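Local coordinates for uncharacterized ACR, COG1565 superfamily (Burkholderia thailandensis, PDB 4F3N), which is of unknown function but has a class I methyltransferase fold and probably transfers methyl groups from S-adenosylmethionine, perhaps to arginine residues of proteins, at residues A130-A135 with G418-F423; L166-I171 with R196-D201; V271-D276 with H304-R309; Q313-C318 with I337-E342; A355-Y360 with I410-G415. One frame throughout, in Å; residues are numbered along the deposited sequence.

Overall arrangement
From the N terminus, helix 118-136 supplies the first half of contact 1, whose partner 418-423 lies near the C terminus, so this pairing closes a loop round the other four. Inside it, contact 2 shuts first, a beta-alpha-beta unit at one edge of the seven-stranded sheet. Contacts 3 and 4 follow in series and touch each other, binding strand 271-274 and helix 303-306 to the small four-stranded sheet. Contact 5 closes last of the nested set, pairing strands 356-362 and 407-414 at the far edge of the main sheet, where contact 1 packs against it. None of the loops cross.

Contact 1: residues A130-A135 with G418-F423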
# COMPACT_ATOMS: atom_id res chain seq x y z
N ALA A 130 -6.02 2.36 -19.33
CA ALA A 130 -6.68 2.90 -20.54
C ALA A 130 -8.00 2.16 -20.82
O ALA A 130 -9.03 2.77 -21.16
CB ALA A 130 -5.72 2.84 -21.72
N GLN A 131 -7.99 0.84 -20.68
CA GLN A 131 -9.19 0.07 -20.89
C GLN A 131 -10.30 0.47 -19.91
O GLN A 131 -11.46 0.54 -20.30
CB GLN A 131 -8.92 -1.44 -20.82
CG GLN A 131 -10.08 -2.24 -21.37
CD GLN A 131 -9.77 -3.74 -21.53
OE1 GLN A 131 -9.08 -4.33 -20.71
NE2 GLN A 131 -10.28 -4.35 -22.60
N ALA A 132 -9.96 0.75 -18.65
CA ALA A 132 -10.96 1.16 -17.67
C ALA A 132 -11.48 2.56 -17.97
O ALA A 132 -12.69 2.80 -17.84
CB ALA A 132 -10.38 1.08 -16.25
N LEU A 133 -10.59 3.47 -18.39
CA LEU A 133 -10.99 4.83 -18.81
C LEU A 133 -11.98 4.71 -19.98
O LEU A 133 -13.02 5.34 -19.98
CB LEU A 133 -9.78 5.65 -19.21
CG LEU A 133 -8.88 6.09 -18.06
CD1 LEU A 133 -7.53 6.57 -18.61
CD2 LEU A 133 -9.49 7.14 -17.13
N ASP A 134 -11.64 3.92 -20.99
CA ASP A 134 -12.52 3.78 -22.16
C ASP A 134 -13.87 3.21 -21.77
O ASP A 134 -14.93 3.66 -22.26
CB ASP A 134 -11.93 2.78 -23.16
CG ASP A 134 -10.70 3.32 -23.92
OD1 ASP A 134 -10.53 4.54 -24.03
OD2 ASP A 134 -9.95 2.47 -24.45
N ALA A 135 -13.83 2.14 -20.99
CA ALA A 135 -15.05 1.42 -20.61
C ALA A 135 -16.00 2.28 -19.77
O ALA A 135 -17.24 2.15 -19.91
CB ALA A 135 -14.68 0.14 -19.89
N GLY A 418 -18.72 -5.82 -18.13
CA GLY A 418 -17.76 -6.69 -18.75
C GLY A 418 -16.47 -6.71 -17.94
O GLY A 418 -16.44 -6.19 -16.81
N ALA A 419 -15.44 -7.28 -18.53
CA ALA A 419 -14.18 -7.61 -17.84
C ALA A 419 -13.06 -6.80 -18.46
O ALA A 419 -13.15 -6.43 -19.65
CB ALA A 419 -13.88 -9.10 -18.01
N LEU A 420 -12.00 -6.52 -17.70
CA LEU A 420 -10.75 -6.06 -18.27
C LEU A 420 -9.93 -7.25 -18.70
O LEU A 420 -9.95 -8.29 -18.03
CB LEU A 420 -9.86 -5.28 -17.29
CG LEU A 420 -10.45 -4.05 -16.62
CD1 LEU A 420 -9.35 -3.46 -15.72
CD2 LEU A 420 -10.97 -3.06 -17.65
N ASP A 421 -9.22 -7.07 -19.80
CA ASP A 421 -8.28 -8.09 -20.30
C ASP A 421 -7.30 -8.46 -19.18
O ASP A 421 -6.90 -9.61 -19.04
CB ASP A 421 -7.52 -7.57 -21.53
CG ASP A 421 -8.45 -7.34 -22.74
OD1 ASP A 421 -9.64 -7.70 -22.68
OD2 ASP A 421 -7.99 -6.77 -23.74
N ALA A 422 -6.92 -7.48 -18.36
CA ALA A 422 -5.94 -7.77 -17.31
C ALA A 422 -6.36 -8.80 -16.28
O ALA A 422 -5.49 -9.43 -15.66
CB ALA A 422 -5.47 -6.50 -16.62
N PHE A 423 -7.67 -9.00 -16.12
CA PHE A 423 -8.20 -9.96 -15.17
C PHE A 423 -8.90 -11.14 -15.86
O PHE A 423 -9.47 -12.00 -15.17
CB PHE A 423 -9.22 -9.30 -14.22
CG PHE A 423 -8.64 -8.24 -13.28
CD1 PHE A 423 -7.83 -8.59 -12.21
CD2 PHE A 423 -8.95 -6.91 -13.47
CE1 PHE A 423 -7.35 -7.62 -11.34
CE2 PHE A 423 -8.45 -5.92 -12.62
CZ PHE A 423 -7.66 -6.28 -11.55
O HOH W 1 -6.84 -4.81 -19.32
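Gln131 reaches from helix 118-136 across to the turn at Leu420-Ala422, its side chain and that of Leu420 sliding past one another in opposite directions. With CG anti to the backbone N (chi1 -166°) and the chain extended beyond it, the amide arrives end-on at the loop backbone. Gln131 OE1 accepts from Asp421 N at 2.9 Å, the donor tilted 25° from the carbonyl plane. A water donates to the same oxygen and accepts from Ala422 N, so two successive loop amides are tied, one directly and one through water, to a single side-chain atom. Asp421 crosses Gln131 at about a right angle, its carboxylate plane 78° from the amide plane, and Gln131 NE2 gives Asp421 OD1 only a weak bond of 3.4 Å. Nearer the helix, Leu420 CD2 lies 3.9 Å from Gln131 CG, while the other methyl, CD1, packs on Leu358. This is a helix-to-loop contact on the flank of a Rossmann-like methyltransferase sheet, where helix 118-136 also packs on strands 210-214 and 293-298.

Contact 2: residues L166-I171 with R196-D201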
# COMPACT_ATOMS: atom_id res chain seq x y z
N LEU A 166 -5.13 12.79 -20.53
CA LEU A 166 -5.96 12.99 -19.39
C LEU A 166 -6.29 14.47 -19.22
O LEU A 166 -5.42 15.35 -19.46
CB LEU A 166 -5.19 12.49 -18.16
CG LEU A 166 -4.73 11.03 -18.15
CD1 LEU A 166 -3.95 10.70 -16.88
CD2 LEU A 166 -5.96 10.09 -18.27
N ASP A 167 -7.52 14.74 -18.77
CA ASP A 167 -7.89 16.08 -18.31
C ASP A 167 -7.06 16.49 -17.08
O ASP A 167 -6.72 17.68 -16.91
CB ASP A 167 -9.37 16.16 -18.01
CG ASP A 167 -10.26 15.94 -19.25
OD1 ASP A 167 -9.80 16.18 -20.39
OD2 ASP A 167 -11.44 15.55 -19.05
N GLU A 168 -6.69 15.53 -16.26
CA GLU A 168 -5.85 15.78 -15.08
C GLU A 168 -5.30 14.43 -14.54
O GLU A 168 -5.94 13.40 -14.63
CB GLU A 168 -6.70 16.45 -13.99
CG GLU A 168 -5.97 16.81 -12.70
CD GLU A 168 -6.83 17.66 -11.77
OE1 GLU A 168 -7.09 18.84 -12.10
OE2 GLU A 168 -7.32 17.13 -10.78
N TYR A 169 -4.09 14.49 -13.97
CA TYR A 169 -3.54 13.38 -13.16
C TYR A 169 -3.43 13.99 -11.79
O TYR A 169 -2.60 14.88 -11.58
CB TYR A 169 -2.14 12.98 -13.69
CG TYR A 169 -1.61 11.69 -13.07
CD1 TYR A 169 -1.19 11.67 -11.74
CD2 TYR A 169 -1.57 10.50 -13.82
CE1 TYR A 169 -0.73 10.48 -11.16
CE2 TYR A 169 -1.12 9.35 -13.27
CZ TYR A 169 -0.66 9.35 -11.95
OH TYR A 169 -0.24 8.14 -11.38
N ALA A 170 -4.32 13.59 -10.87
CA ALA A 170 -4.38 14.13 -9.52
C ALA A 170 -3.53 13.28 -8.60
O ALA A 170 -3.58 12.03 -8.65
CB ALA A 170 -5.82 14.18 -9.00
N ILE A 171 -2.71 13.93 -7.79
CA ILE A 171 -1.96 13.20 -6.72
C ILE A 171 -2.46 13.64 -5.35
O ILE A 171 -2.49 14.82 -5.06
CB ILE A 171 -0.42 13.39 -6.80
CG1 ILE A 171 0.12 12.81 -8.10
CG2 ILE A 171 0.24 12.81 -5.55
CD1 ILE A 171 1.59 13.12 -8.43
N ARG A 196 -0.18 18.70 -16.58
CA ARG A 196 -1.48 18.09 -16.33
C ARG A 196 -1.65 17.58 -14.90
O ARG A 196 -2.72 17.13 -14.55
CB ARG A 196 -1.71 16.92 -17.32
CG ARG A 196 -1.88 17.41 -18.73
CD ARG A 196 -1.91 16.30 -19.70
NE ARG A 196 -1.82 16.81 -21.05
CZ ARG A 196 -2.84 16.93 -21.89
NH1 ARG A 196 -4.07 16.59 -21.53
NH2 ARG A 196 -2.63 17.41 -23.12
N VAL A 197 -0.58 17.63 -14.10
CA VAL A 197 -0.61 17.08 -12.74
C VAL A 197 -1.10 18.13 -11.76
O VAL A 197 -0.70 19.31 -11.83
CB VAL A 197 0.78 16.54 -12.34
CG1 VAL A 197 0.74 15.98 -10.93
CG2 VAL A 197 1.26 15.47 -13.34
N ARG A 198 -2.00 17.74 -10.86
CA ARG A 198 -2.43 18.61 -9.79
C ARG A 198 -2.38 17.83 -8.50
O ARG A 198 -2.64 16.59 -8.50
CB ARG A 198 -3.85 19.14 -10.04
CG ARG A 198 -3.97 20.10 -11.21
CD ARG A 198 -3.25 21.41 -10.94
NE ARG A 198 -3.42 22.35 -12.05
CZ ARG A 198 -2.68 22.36 -13.16
NH1 ARG A 198 -1.71 21.47 -13.35
NH2 ARG A 198 -2.91 23.29 -14.10
N TRP A 199 -2.06 18.50 -7.40
CA TRP A 199 -1.99 17.86 -6.11
C TRP A 199 -3.16 18.26 -5.22
O TRP A 199 -3.60 19.42 -5.21
CB TRP A 199 -0.69 18.24 -5.43
CG TRP A 199 0.52 17.52 -5.97
CD1 TRP A 199 1.14 16.36 -5.45
CD2 TRP A 199 1.31 17.86 -7.17
NE1 TRP A 199 2.19 16.01 -6.22
CE2 TRP A 199 2.36 16.86 -7.25
CE3 TRP A 199 1.26 18.88 -8.11
CZ2 TRP A 199 3.32 16.89 -8.25
CZ3 TRP A 199 2.21 18.89 -9.13
CH2 TRP A 199 3.22 17.90 -9.19
N LEU A 200 -3.67 17.27 -4.50
CA LEU A 200 -4.81 17.43 -3.60
C LEU A 200 -4.40 17.19 -2.16
O LEU A 200 -3.57 16.34 -1.90
CB LEU A 200 -5.87 16.41 -3.96
CG LEU A 200 -6.41 16.40 -5.38
CD1 LEU A 200 -7.38 15.25 -5.52
CD2 LEU A 200 -7.07 17.73 -5.74
N ASP A 201 -5.05 17.91 -1.23
CA ASP A 201 -4.77 17.77 0.18
C ASP A 201 -5.64 16.67 0.84
O ASP A 201 -5.36 16.25 1.96
CB ASP A 201 -5.03 19.08 0.90
CG ASP A 201 -4.12 20.21 0.41
OD1 ASP A 201 -3.16 19.90 -0.31
OD2 ASP A 201 -4.35 21.38 0.76
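Strands 168-171 and 197-200 run parallel with a 31° twist, Tyr169, Ala170 and Ile171 registering with Val197, Arg198 and Trp199 through a ladder that starts at Tyr169 N to Arg196 O and ends at Leu200 N to Ile171 O (2.8 Å). On the face carrying Tyr169, Ile171 and Trp199 lie side by side and point the same way, Ile171 CB 3.6 Å from Trp199 CD1. Val197 CG1 sits over one face of the indole, offset toward its rim, and meets Ile171 CD1 at 3.9 Å. Helix 179-189 covers this group, and its Gln182 takes the indole NE1. Tyr169 instead turns its ring toward helix 150-161, with OH bonded to Glu143. On the other face, Ala170 CB touches Leu200 CD1 at 4.0 Å, while Glu168 crosses Arg198 at about a right angle: Glu168 OE1 meets the aliphatic Arg198 CG at 3.5 Å rather than the guanidinium. Arg196, extended from CG to NE, donates through NH1 to Leu166 O at 2.8 Å; the oxygen is in the guanidinium plane although the donor stands 36° out of the carbonyl plane. Backbone bonds thus set the register of this beta-alpha-beta unit, apolar groups seat its helix, and Arg196 secures the loop before strand 168-172.

Contact 3: residues V271-D276 with H304-R309; sequences VTETHD and HEYYHR
His275 turns its edge to the face of Tyr306 in an offset edge-to-face pair, ring centroids 5.1 Å apart and planes at 87°. One face of Tyr307 is filled by Tyr306 CD1, which stands over its centre, while Thr272 OG1 lies at the ring's edge, 3.4 Å from Tyr307 CE1. Glu273 O is also at that edge, in the ring plane, and accepts from Tyr307 OH at 2.7 Å; the donor lies in the carbonyl plane. Tyr306, its CG anti to the backbone N (chi1 -168°), extends toward the strand and donates through OH to Glu273 OE1 at 2.6 Å, on the anti side and somewhat out of the carboxylate plane. The bend of Glu273 at chi2 (79°) turns that carboxylate toward the tyrosine, and its OE2 receives the backbone amides of Thr315 and Leu316. His275 NE2 adds only a weak bond to Tyr306 OH. A water accepting from Thr272 OG1 and donating to Tyr306 O ties the strand to the end of the helix. Strand 271-274 sits between its antiparallel partner 223-228 and helix 303-306, while strand 336-342 packs alongside, with Ala339 on Glu273 and Glu342 against both tyrosines and His275.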
# COMPACT_ATOMS: atom_id res chain seq x y z
N VAL A 271 -0.34 -13.98 17.11
CA VAL A 271 -0.34 -12.53 17.11
C VAL A 271 -0.47 -12.11 15.65
O VAL A 271 0.17 -12.68 14.80
CB VAL A 271 0.93 -11.93 17.75
CG1 VAL A 271 0.88 -10.39 17.73
CG2 VAL A 271 1.04 -12.38 19.21
N THR A 272 -1.37 -11.16 15.37
CA THR A 272 -1.62 -10.77 13.99
C THR A 272 -2.17 -9.35 13.94
O THR A 272 -2.31 -8.67 14.97
CB THR A 272 -2.55 -11.79 13.28
OG1 THR A 272 -2.47 -11.59 11.87
CG2 THR A 272 -4.03 -11.67 13.82
N GLU A 273 -2.47 -8.89 12.73
CA GLU A 273 -2.87 -7.50 12.51
C GLU A 273 -4.29 -7.45 12.06
O GLU A 273 -4.75 -8.36 11.34
CB GLU A 273 -2.05 -6.88 11.37
CG GLU A 273 -0.56 -6.88 11.56
CD GLU A 273 0.06 -8.22 11.25
OE1 GLU A 273 -0.48 -8.93 10.36
OE2 GLU A 273 1.07 -8.58 11.90
N THR A 274 -5.00 -6.40 12.49
CA THR A 274 -6.21 -5.95 11.85
C THR A 274 -5.97 -4.63 11.08
O THR A 274 -5.04 -3.86 11.39
CB THR A 274 -7.40 -5.83 12.83
OG1 THR A 274 -7.14 -4.79 13.77
CG2 THR A 274 -7.61 -7.16 13.59
N HIS A 275 -6.82 -4.40 10.08
CA HIS A 275 -6.64 -3.36 9.06
C HIS A 275 -7.77 -2.38 8.96
O HIS A 275 -8.22 -2.04 7.85
CB HIS A 275 -6.39 -4.00 7.69
CG HIS A 275 -5.35 -5.07 7.74
ND1 HIS A 275 -5.65 -6.33 8.05
CD2 HIS A 275 -4.01 -5.04 7.47
CE1 HIS A 275 -4.55 -7.07 8.02
NE2 HIS A 275 -3.54 -6.28 7.68
N ASP A 276 -8.28 -1.92 10.11
CA ASP A 276 -9.43 -0.98 10.13
C ASP A 276 -9.15 0.26 9.27
O ASP A 276 -10.06 0.73 8.56
CB ASP A 276 -9.83 -0.56 11.54
CG ASP A 276 -10.41 -1.70 12.38
OD1 ASP A 276 -11.14 -2.53 11.86
OD2 ASP A 276 -10.15 -1.75 13.58
N HIS A 304 -8.21 -16.42 4.47
CA HIS A 304 -7.86 -17.82 4.85
C HIS A 304 -6.38 -18.02 4.95
O HIS A 304 -5.86 -18.68 5.87
CB HIS A 304 -8.46 -18.79 3.83
N GLU A 305 -5.66 -17.44 3.99
CA GLU A 305 -4.23 -17.49 3.95
C GLU A 305 -3.56 -16.48 4.88
O GLU A 305 -2.49 -16.74 5.47
CB GLU A 305 -3.82 -17.25 2.52
CG GLU A 305 -2.34 -17.32 2.25
CD GLU A 305 -2.05 -17.53 0.77
OE1 GLU A 305 -3.01 -17.48 -0.05
OE2 GLU A 305 -0.86 -17.73 0.44
N TYR A 306 -4.15 -15.30 4.94
CA TYR A 306 -3.58 -14.25 5.81
C TYR A 306 -3.55 -14.75 7.27
O TYR A 306 -2.54 -14.62 7.94
CB TYR A 306 -4.40 -12.96 5.72
CG TYR A 306 -3.70 -11.78 6.36
CD1 TYR A 306 -3.67 -11.62 7.73
CD2 TYR A 306 -3.07 -10.83 5.59
CE1 TYR A 306 -3.00 -10.56 8.33
CE2 TYR A 306 -2.43 -9.74 6.17
CZ TYR A 306 -2.39 -9.63 7.53
OH TYR A 306 -1.74 -8.57 8.09
N TYR A 307 -4.66 -15.33 7.70
CA TYR A 307 -4.84 -15.78 9.10
C TYR A 307 -4.69 -17.29 9.20
O TYR A 307 -5.33 -17.94 10.02
CB TYR A 307 -6.20 -15.30 9.62
CG TYR A 307 -6.32 -13.80 9.70
CD1 TYR A 307 -5.50 -13.05 10.53
CD2 TYR A 307 -7.29 -13.12 8.99
CE1 TYR A 307 -5.63 -11.68 10.61
CE2 TYR A 307 -7.43 -11.76 9.07
CZ TYR A 307 -6.59 -11.03 9.89
OH TYR A 307 -6.70 -9.65 9.95
N HIS A 308 -3.82 -17.85 8.38
CA HIS A 308 -3.51 -19.26 8.43
C HIS A 308 -2.99 -19.64 9.80
O HIS A 308 -2.26 -18.86 10.46
CB HIS A 308 -2.45 -19.57 7.39
CG HIS A 308 -2.35 -21.02 7.05
ND1 HIS A 308 -1.61 -21.88 7.77
CD2 HIS A 308 -2.93 -21.76 6.03
CE1 HIS A 308 -1.71 -23.11 7.23
NE2 HIS A 308 -2.52 -23.04 6.17
N ARG A 309 -3.32 -20.87 10.23
CA ARG A 309 -2.90 -21.41 11.54
C ARG A 309 -1.39 -21.25 11.76
O ARG A 309 -0.96 -20.97 12.88
CB ARG A 309 -3.26 -22.92 11.64
O HOH W 2 -1.50 -13.67 10.50

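Contact 4: residues Q313-C318 with I337-E342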
# COMPACT_ATOMS: atom_id res chain seq x y z
N GLN A 313 2.90 -15.23 13.79
CA GLN A 313 3.48 -13.96 14.18
C GLN A 313 3.01 -12.85 13.24
O GLN A 313 3.52 -11.75 13.27
CB GLN A 313 5.01 -14.05 14.22
CG GLN A 313 5.55 -15.00 15.31
CD GLN A 313 7.02 -15.37 15.12
OE1 GLN A 313 7.84 -14.53 14.77
NE2 GLN A 313 7.35 -16.64 15.35
N GLY A 314 2.00 -13.14 12.43
CA GLY A 314 1.42 -12.15 11.54
C GLY A 314 2.38 -11.77 10.43
O GLY A 314 3.24 -12.58 10.02
N THR A 315 2.25 -10.52 9.96
CA THR A 315 3.02 -10.03 8.83
C THR A 315 3.77 -8.72 9.07
O THR A 315 4.46 -8.24 8.17
CB THR A 315 2.14 -9.84 7.59
OG1 THR A 315 1.27 -8.68 7.76
CG2 THR A 315 1.35 -11.12 7.32
N LEU A 316 3.69 -8.17 10.28
CA LEU A 316 4.34 -6.88 10.53
C LEU A 316 5.82 -6.97 10.21
O LEU A 316 6.48 -7.94 10.60
CB LEU A 316 4.17 -6.46 12.00
CG LEU A 316 4.45 -5.00 12.28
CD1 LEU A 316 3.27 -4.17 11.76
CD2 LEU A 316 4.68 -4.76 13.77
N MET A 317 6.34 -5.99 9.49
CA MET A 317 7.75 -5.98 9.16
C MET A 317 8.23 -4.55 9.09
O MET A 317 7.54 -3.68 8.59
CB MET A 317 8.03 -6.71 7.85
CG MET A 317 9.49 -7.11 7.64
SD MET A 317 10.27 -8.14 8.91
CE MET A 317 9.08 -9.44 9.28
N CYS A 318 9.43 -4.34 9.63
CA CYS A 318 10.07 -3.06 9.67
C CYS A 318 11.34 -3.08 8.81
O CYS A 318 11.95 -4.14 8.63
CB CYS A 318 10.43 -2.70 11.11
SG CYS A 318 9.02 -2.87 12.24
N ILE A 337 7.42 0.91 8.77
CA ILE A 337 6.68 -0.16 9.42
C ILE A 337 5.53 -0.50 8.47
O ILE A 337 4.79 0.40 8.06
CB ILE A 337 6.07 0.25 10.79
CG1 ILE A 337 7.17 0.79 11.76
CG2 ILE A 337 5.36 -0.97 11.40
CD1 ILE A 337 6.63 1.43 13.04
N THR A 338 5.42 -1.76 8.04
CA THR A 338 4.35 -2.13 7.12
C THR A 338 3.71 -3.42 7.60
O THR A 338 4.26 -4.14 8.39
CB THR A 338 4.86 -2.37 5.66
OG1 THR A 338 5.81 -3.44 5.65
CG2 THR A 338 5.49 -1.13 5.08
N ALA A 339 2.53 -3.70 7.10
CA ALA A 339 1.91 -4.98 7.30
C ALA A 339 1.41 -5.41 5.94
O ALA A 339 1.12 -4.57 5.12
CB ALA A 339 0.73 -4.87 8.23
N HIS A 340 1.29 -6.69 5.70
CA HIS A 340 0.67 -7.16 4.45
C HIS A 340 -0.80 -6.83 4.44
O HIS A 340 -1.38 -6.52 5.48
CB HIS A 340 0.85 -8.65 4.33
CG HIS A 340 2.24 -9.10 3.98
ND1 HIS A 340 3.39 -8.50 4.48
CD2 HIS A 340 2.66 -10.13 3.17
CE1 HIS A 340 4.46 -9.13 3.97
NE2 HIS A 340 4.03 -10.13 3.18
N VAL A 341 -1.41 -6.85 3.27
CA VAL A 341 -2.78 -6.52 3.12
C VAL A 341 -3.65 -7.76 3.18
O VAL A 341 -3.31 -8.81 2.60
CB VAL A 341 -2.97 -5.76 1.78
CG1 VAL A 341 -4.43 -5.54 1.46
CG2 VAL A 341 -2.17 -4.48 1.82
N GLU A 342 -4.80 -7.64 3.84
CA GLU A 342 -5.75 -8.75 3.95
C GLU A 342 -6.86 -8.47 2.97
O GLU A 342 -7.73 -7.62 3.20
CB GLU A 342 -6.20 -8.89 5.41
CG GLU A 342 -6.91 -10.20 5.69
CD GLU A 342 -8.36 -10.13 5.34
OE1 GLU A 342 -9.13 -9.71 6.21
OE2 GLU A 342 -8.72 -10.48 4.20
O HOH W 3 4.78 -6.50 6.09
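Thr315 OG1 is gripped by two groups: His340 N donates to it at 2.9 Å, with an N-H...O angle of 151°, and Tyr306 OH also bonds to it. A chi1 of 72° places this hydroxyl between the backbone N and carbonyl carbon of Thr315, facing His340, whose CG lies 3.7 Å from Thr315 CB. A water at the edge of the imidazole, in its plane, meets His340 ND1 at 2.9 Å and donates to Thr315 O, joining the two residues again. Further along, Met317 and Thr338 form an antiparallel hydrogen-bonded pair, Met317 N to Thr338 O at 3.0 Å and Thr338 N to Met317 O at 2.9 Å. Next to it Cys318 and Ile337 make a non-hydrogen-bonded pair, and Leu316 CD1 packs on Ile337 CG2 at 3.8 Å, near helix 78-87. The short antiparallel ladder between two strands of the small four-stranded sheet is thus prolonged, where its regular bonding stops, by a side-chain hydroxyl and a water; these polar links hold the irregular chain at Thr315 against strand 336-342.

Contact 5: residues A355-Y360 with I410-G415; sequences ADLLGY and IAFSRG
Asp356 and Ser413 satisfy both of their backbone amides on each other: Asp356 N to Ser413 O and Ser413 N to Asp356 O are each 2.9 Å, the first with its donor in the carbonyl plane. One step on, the register of this antiparallel pair shifts, and Ala411 O faces two amides, Leu358 N at 2.9 Å and Gly359 N in a weak bond at 3.3 Å. This is a classic beta bulge, and the stronger donor stands 37° out of the carbonyl plane. Pairing resumes with Ala411 N to Gly359 O at 3.0 Å. Beyond the Asp356-Ser413 pair, Asp356 OD2 receives two waters, one accepting from Ser413 OG and the other from Gly415 N. A chi1 of 60° sets the serine hydroxyl between its backbone N and carbonyl carbon, with Leu358 CB 3.7 Å from Ser413 OG. Ala355 N lies over one face of the Arg414 guanidinium, toward its rim, while Arg414 NH2 is taken by the carbonyls of Ala353 and Cys286. On the face bearing Phe412, Leu357 CD1 reaches Ile410 CG1 at 3.9 Å, the side chains crossing at about a right angle, and helix 343-352 packs on both; on the other, Leu358 meets Ala411. The edge strand 356-362 is therefore held to strand 407-414 by backbone bonds together with apolar contacts, with one carbonyl shared at the bulge and water completing the polar pairing beyond Ser413.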
# COMPACT_ATOMS: atom_id res chain seq x y z
N ALA A 355 -19.55 -0.44 -4.86
CA ALA A 355 -18.77 -0.65 -6.10
C ALA A 355 -18.83 -2.13 -6.45
O ALA A 355 -19.08 -2.98 -5.63
CB ALA A 355 -17.30 -0.19 -5.95
N ASP A 356 -18.63 -2.42 -7.73
CA ASP A 356 -18.41 -3.75 -8.23
C ASP A 356 -16.98 -4.17 -8.01
O ASP A 356 -16.06 -3.34 -8.08
CB ASP A 356 -18.71 -3.74 -9.73
CG ASP A 356 -20.16 -3.28 -10.04
OD1 ASP A 356 -21.06 -3.73 -9.30
OD2 ASP A 356 -20.36 -2.44 -10.95
N LEU A 357 -16.77 -5.47 -7.82
CA LEU A 357 -15.42 -6.03 -7.87
C LEU A 357 -15.10 -6.29 -9.32
O LEU A 357 -15.75 -7.08 -9.97
CB LEU A 357 -15.31 -7.32 -7.09
CG LEU A 357 -13.96 -8.05 -7.10
CD1 LEU A 357 -12.96 -7.24 -6.31
CD2 LEU A 357 -14.13 -9.44 -6.50
N LEU A 358 -14.11 -5.58 -9.83
CA LEU A 358 -13.66 -5.68 -11.21
C LEU A 358 -12.68 -6.83 -11.39
O LEU A 358 -12.69 -7.47 -12.42
CB LEU A 358 -13.03 -4.34 -11.64
CG LEU A 358 -12.65 -4.21 -13.08
CD1 LEU A 358 -13.85 -4.41 -14.01
CD2 LEU A 358 -11.92 -2.86 -13.28
N GLY A 359 -11.85 -7.13 -10.39
CA GLY A 359 -11.01 -8.31 -10.41
C GLY A 359 -10.12 -8.41 -9.19
O GLY A 359 -10.00 -7.44 -8.45
N TYR A 360 -9.49 -9.57 -9.03
CA TYR A 360 -8.51 -9.88 -7.97
C TYR A 360 -7.61 -11.01 -8.49
O TYR A 360 -8.11 -12.08 -8.82
CB TYR A 360 -9.17 -10.28 -6.64
CG TYR A 360 -8.20 -10.86 -5.71
CD1 TYR A 360 -7.27 -10.06 -5.09
CD2 TYR A 360 -8.11 -12.22 -5.53
CE1 TYR A 360 -6.29 -10.60 -4.28
CE2 TYR A 360 -7.15 -12.76 -4.73
CZ TYR A 360 -6.24 -11.94 -4.10
OH TYR A 360 -5.24 -12.45 -3.32
N ILE A 410 -6.04 -5.84 -6.77
CA ILE A 410 -7.50 -5.85 -6.63
C ILE A 410 -8.05 -4.55 -7.26
O ILE A 410 -7.41 -3.51 -7.20
CB ILE A 410 -7.94 -6.02 -5.14
CG1 ILE A 410 -9.42 -6.38 -5.04
CG2 ILE A 410 -7.64 -4.76 -4.30
CD1 ILE A 410 -9.75 -7.05 -3.69
N ALA A 411 -9.19 -4.64 -7.94
CA ALA A 411 -9.78 -3.49 -8.55
C ALA A 411 -11.29 -3.47 -8.34
O ALA A 411 -11.93 -4.52 -8.32
CB ALA A 411 -9.48 -3.46 -10.04
N PHE A 412 -11.82 -2.27 -8.18
CA PHE A 412 -13.24 -1.99 -8.03
C PHE A 412 -13.68 -1.05 -9.15
O PHE A 412 -12.88 -0.29 -9.72
CB PHE A 412 -13.49 -1.34 -6.67
CG PHE A 412 -13.04 -2.16 -5.50
CD1 PHE A 412 -13.83 -3.20 -5.05
CD2 PHE A 412 -11.81 -1.94 -4.88
CE1 PHE A 412 -13.41 -3.99 -3.99
CE2 PHE A 412 -11.39 -2.71 -3.82
CZ PHE A 412 -12.21 -3.71 -3.36
N SER A 413 -14.97 -1.04 -9.44
CA SER A 413 -15.46 -0.23 -10.53
C SER A 413 -16.90 0.20 -10.35
O SER A 413 -17.64 -0.37 -9.55
CB SER A 413 -15.31 -0.92 -11.88
OG SER A 413 -16.04 -2.14 -11.91
N ARG A 414 -17.23 1.26 -11.06
CA ARG A 414 -18.61 1.68 -11.26
C ARG A 414 -18.74 2.10 -12.70
O ARG A 414 -17.91 2.84 -13.24
CB ARG A 414 -18.98 2.85 -10.37
CG ARG A 414 -18.92 2.53 -8.91
CD ARG A 414 -19.58 3.67 -8.16
NE ARG A 414 -19.40 3.58 -6.72
CZ ARG A 414 -20.34 3.19 -5.87
NH1 ARG A 414 -21.53 2.76 -6.29
NH2 ARG A 414 -20.07 3.21 -4.56
N GLY A 415 -19.78 1.60 -13.36
CA GLY A 415 -19.99 1.95 -14.73
C GLY A 415 -19.13 1.23 -15.72
O GLY A 415 -19.03 1.70 -16.85
O HOH W 4 -18.45 -1.52 -12.80
O HOH W 5 -21.69 0.18 -11.61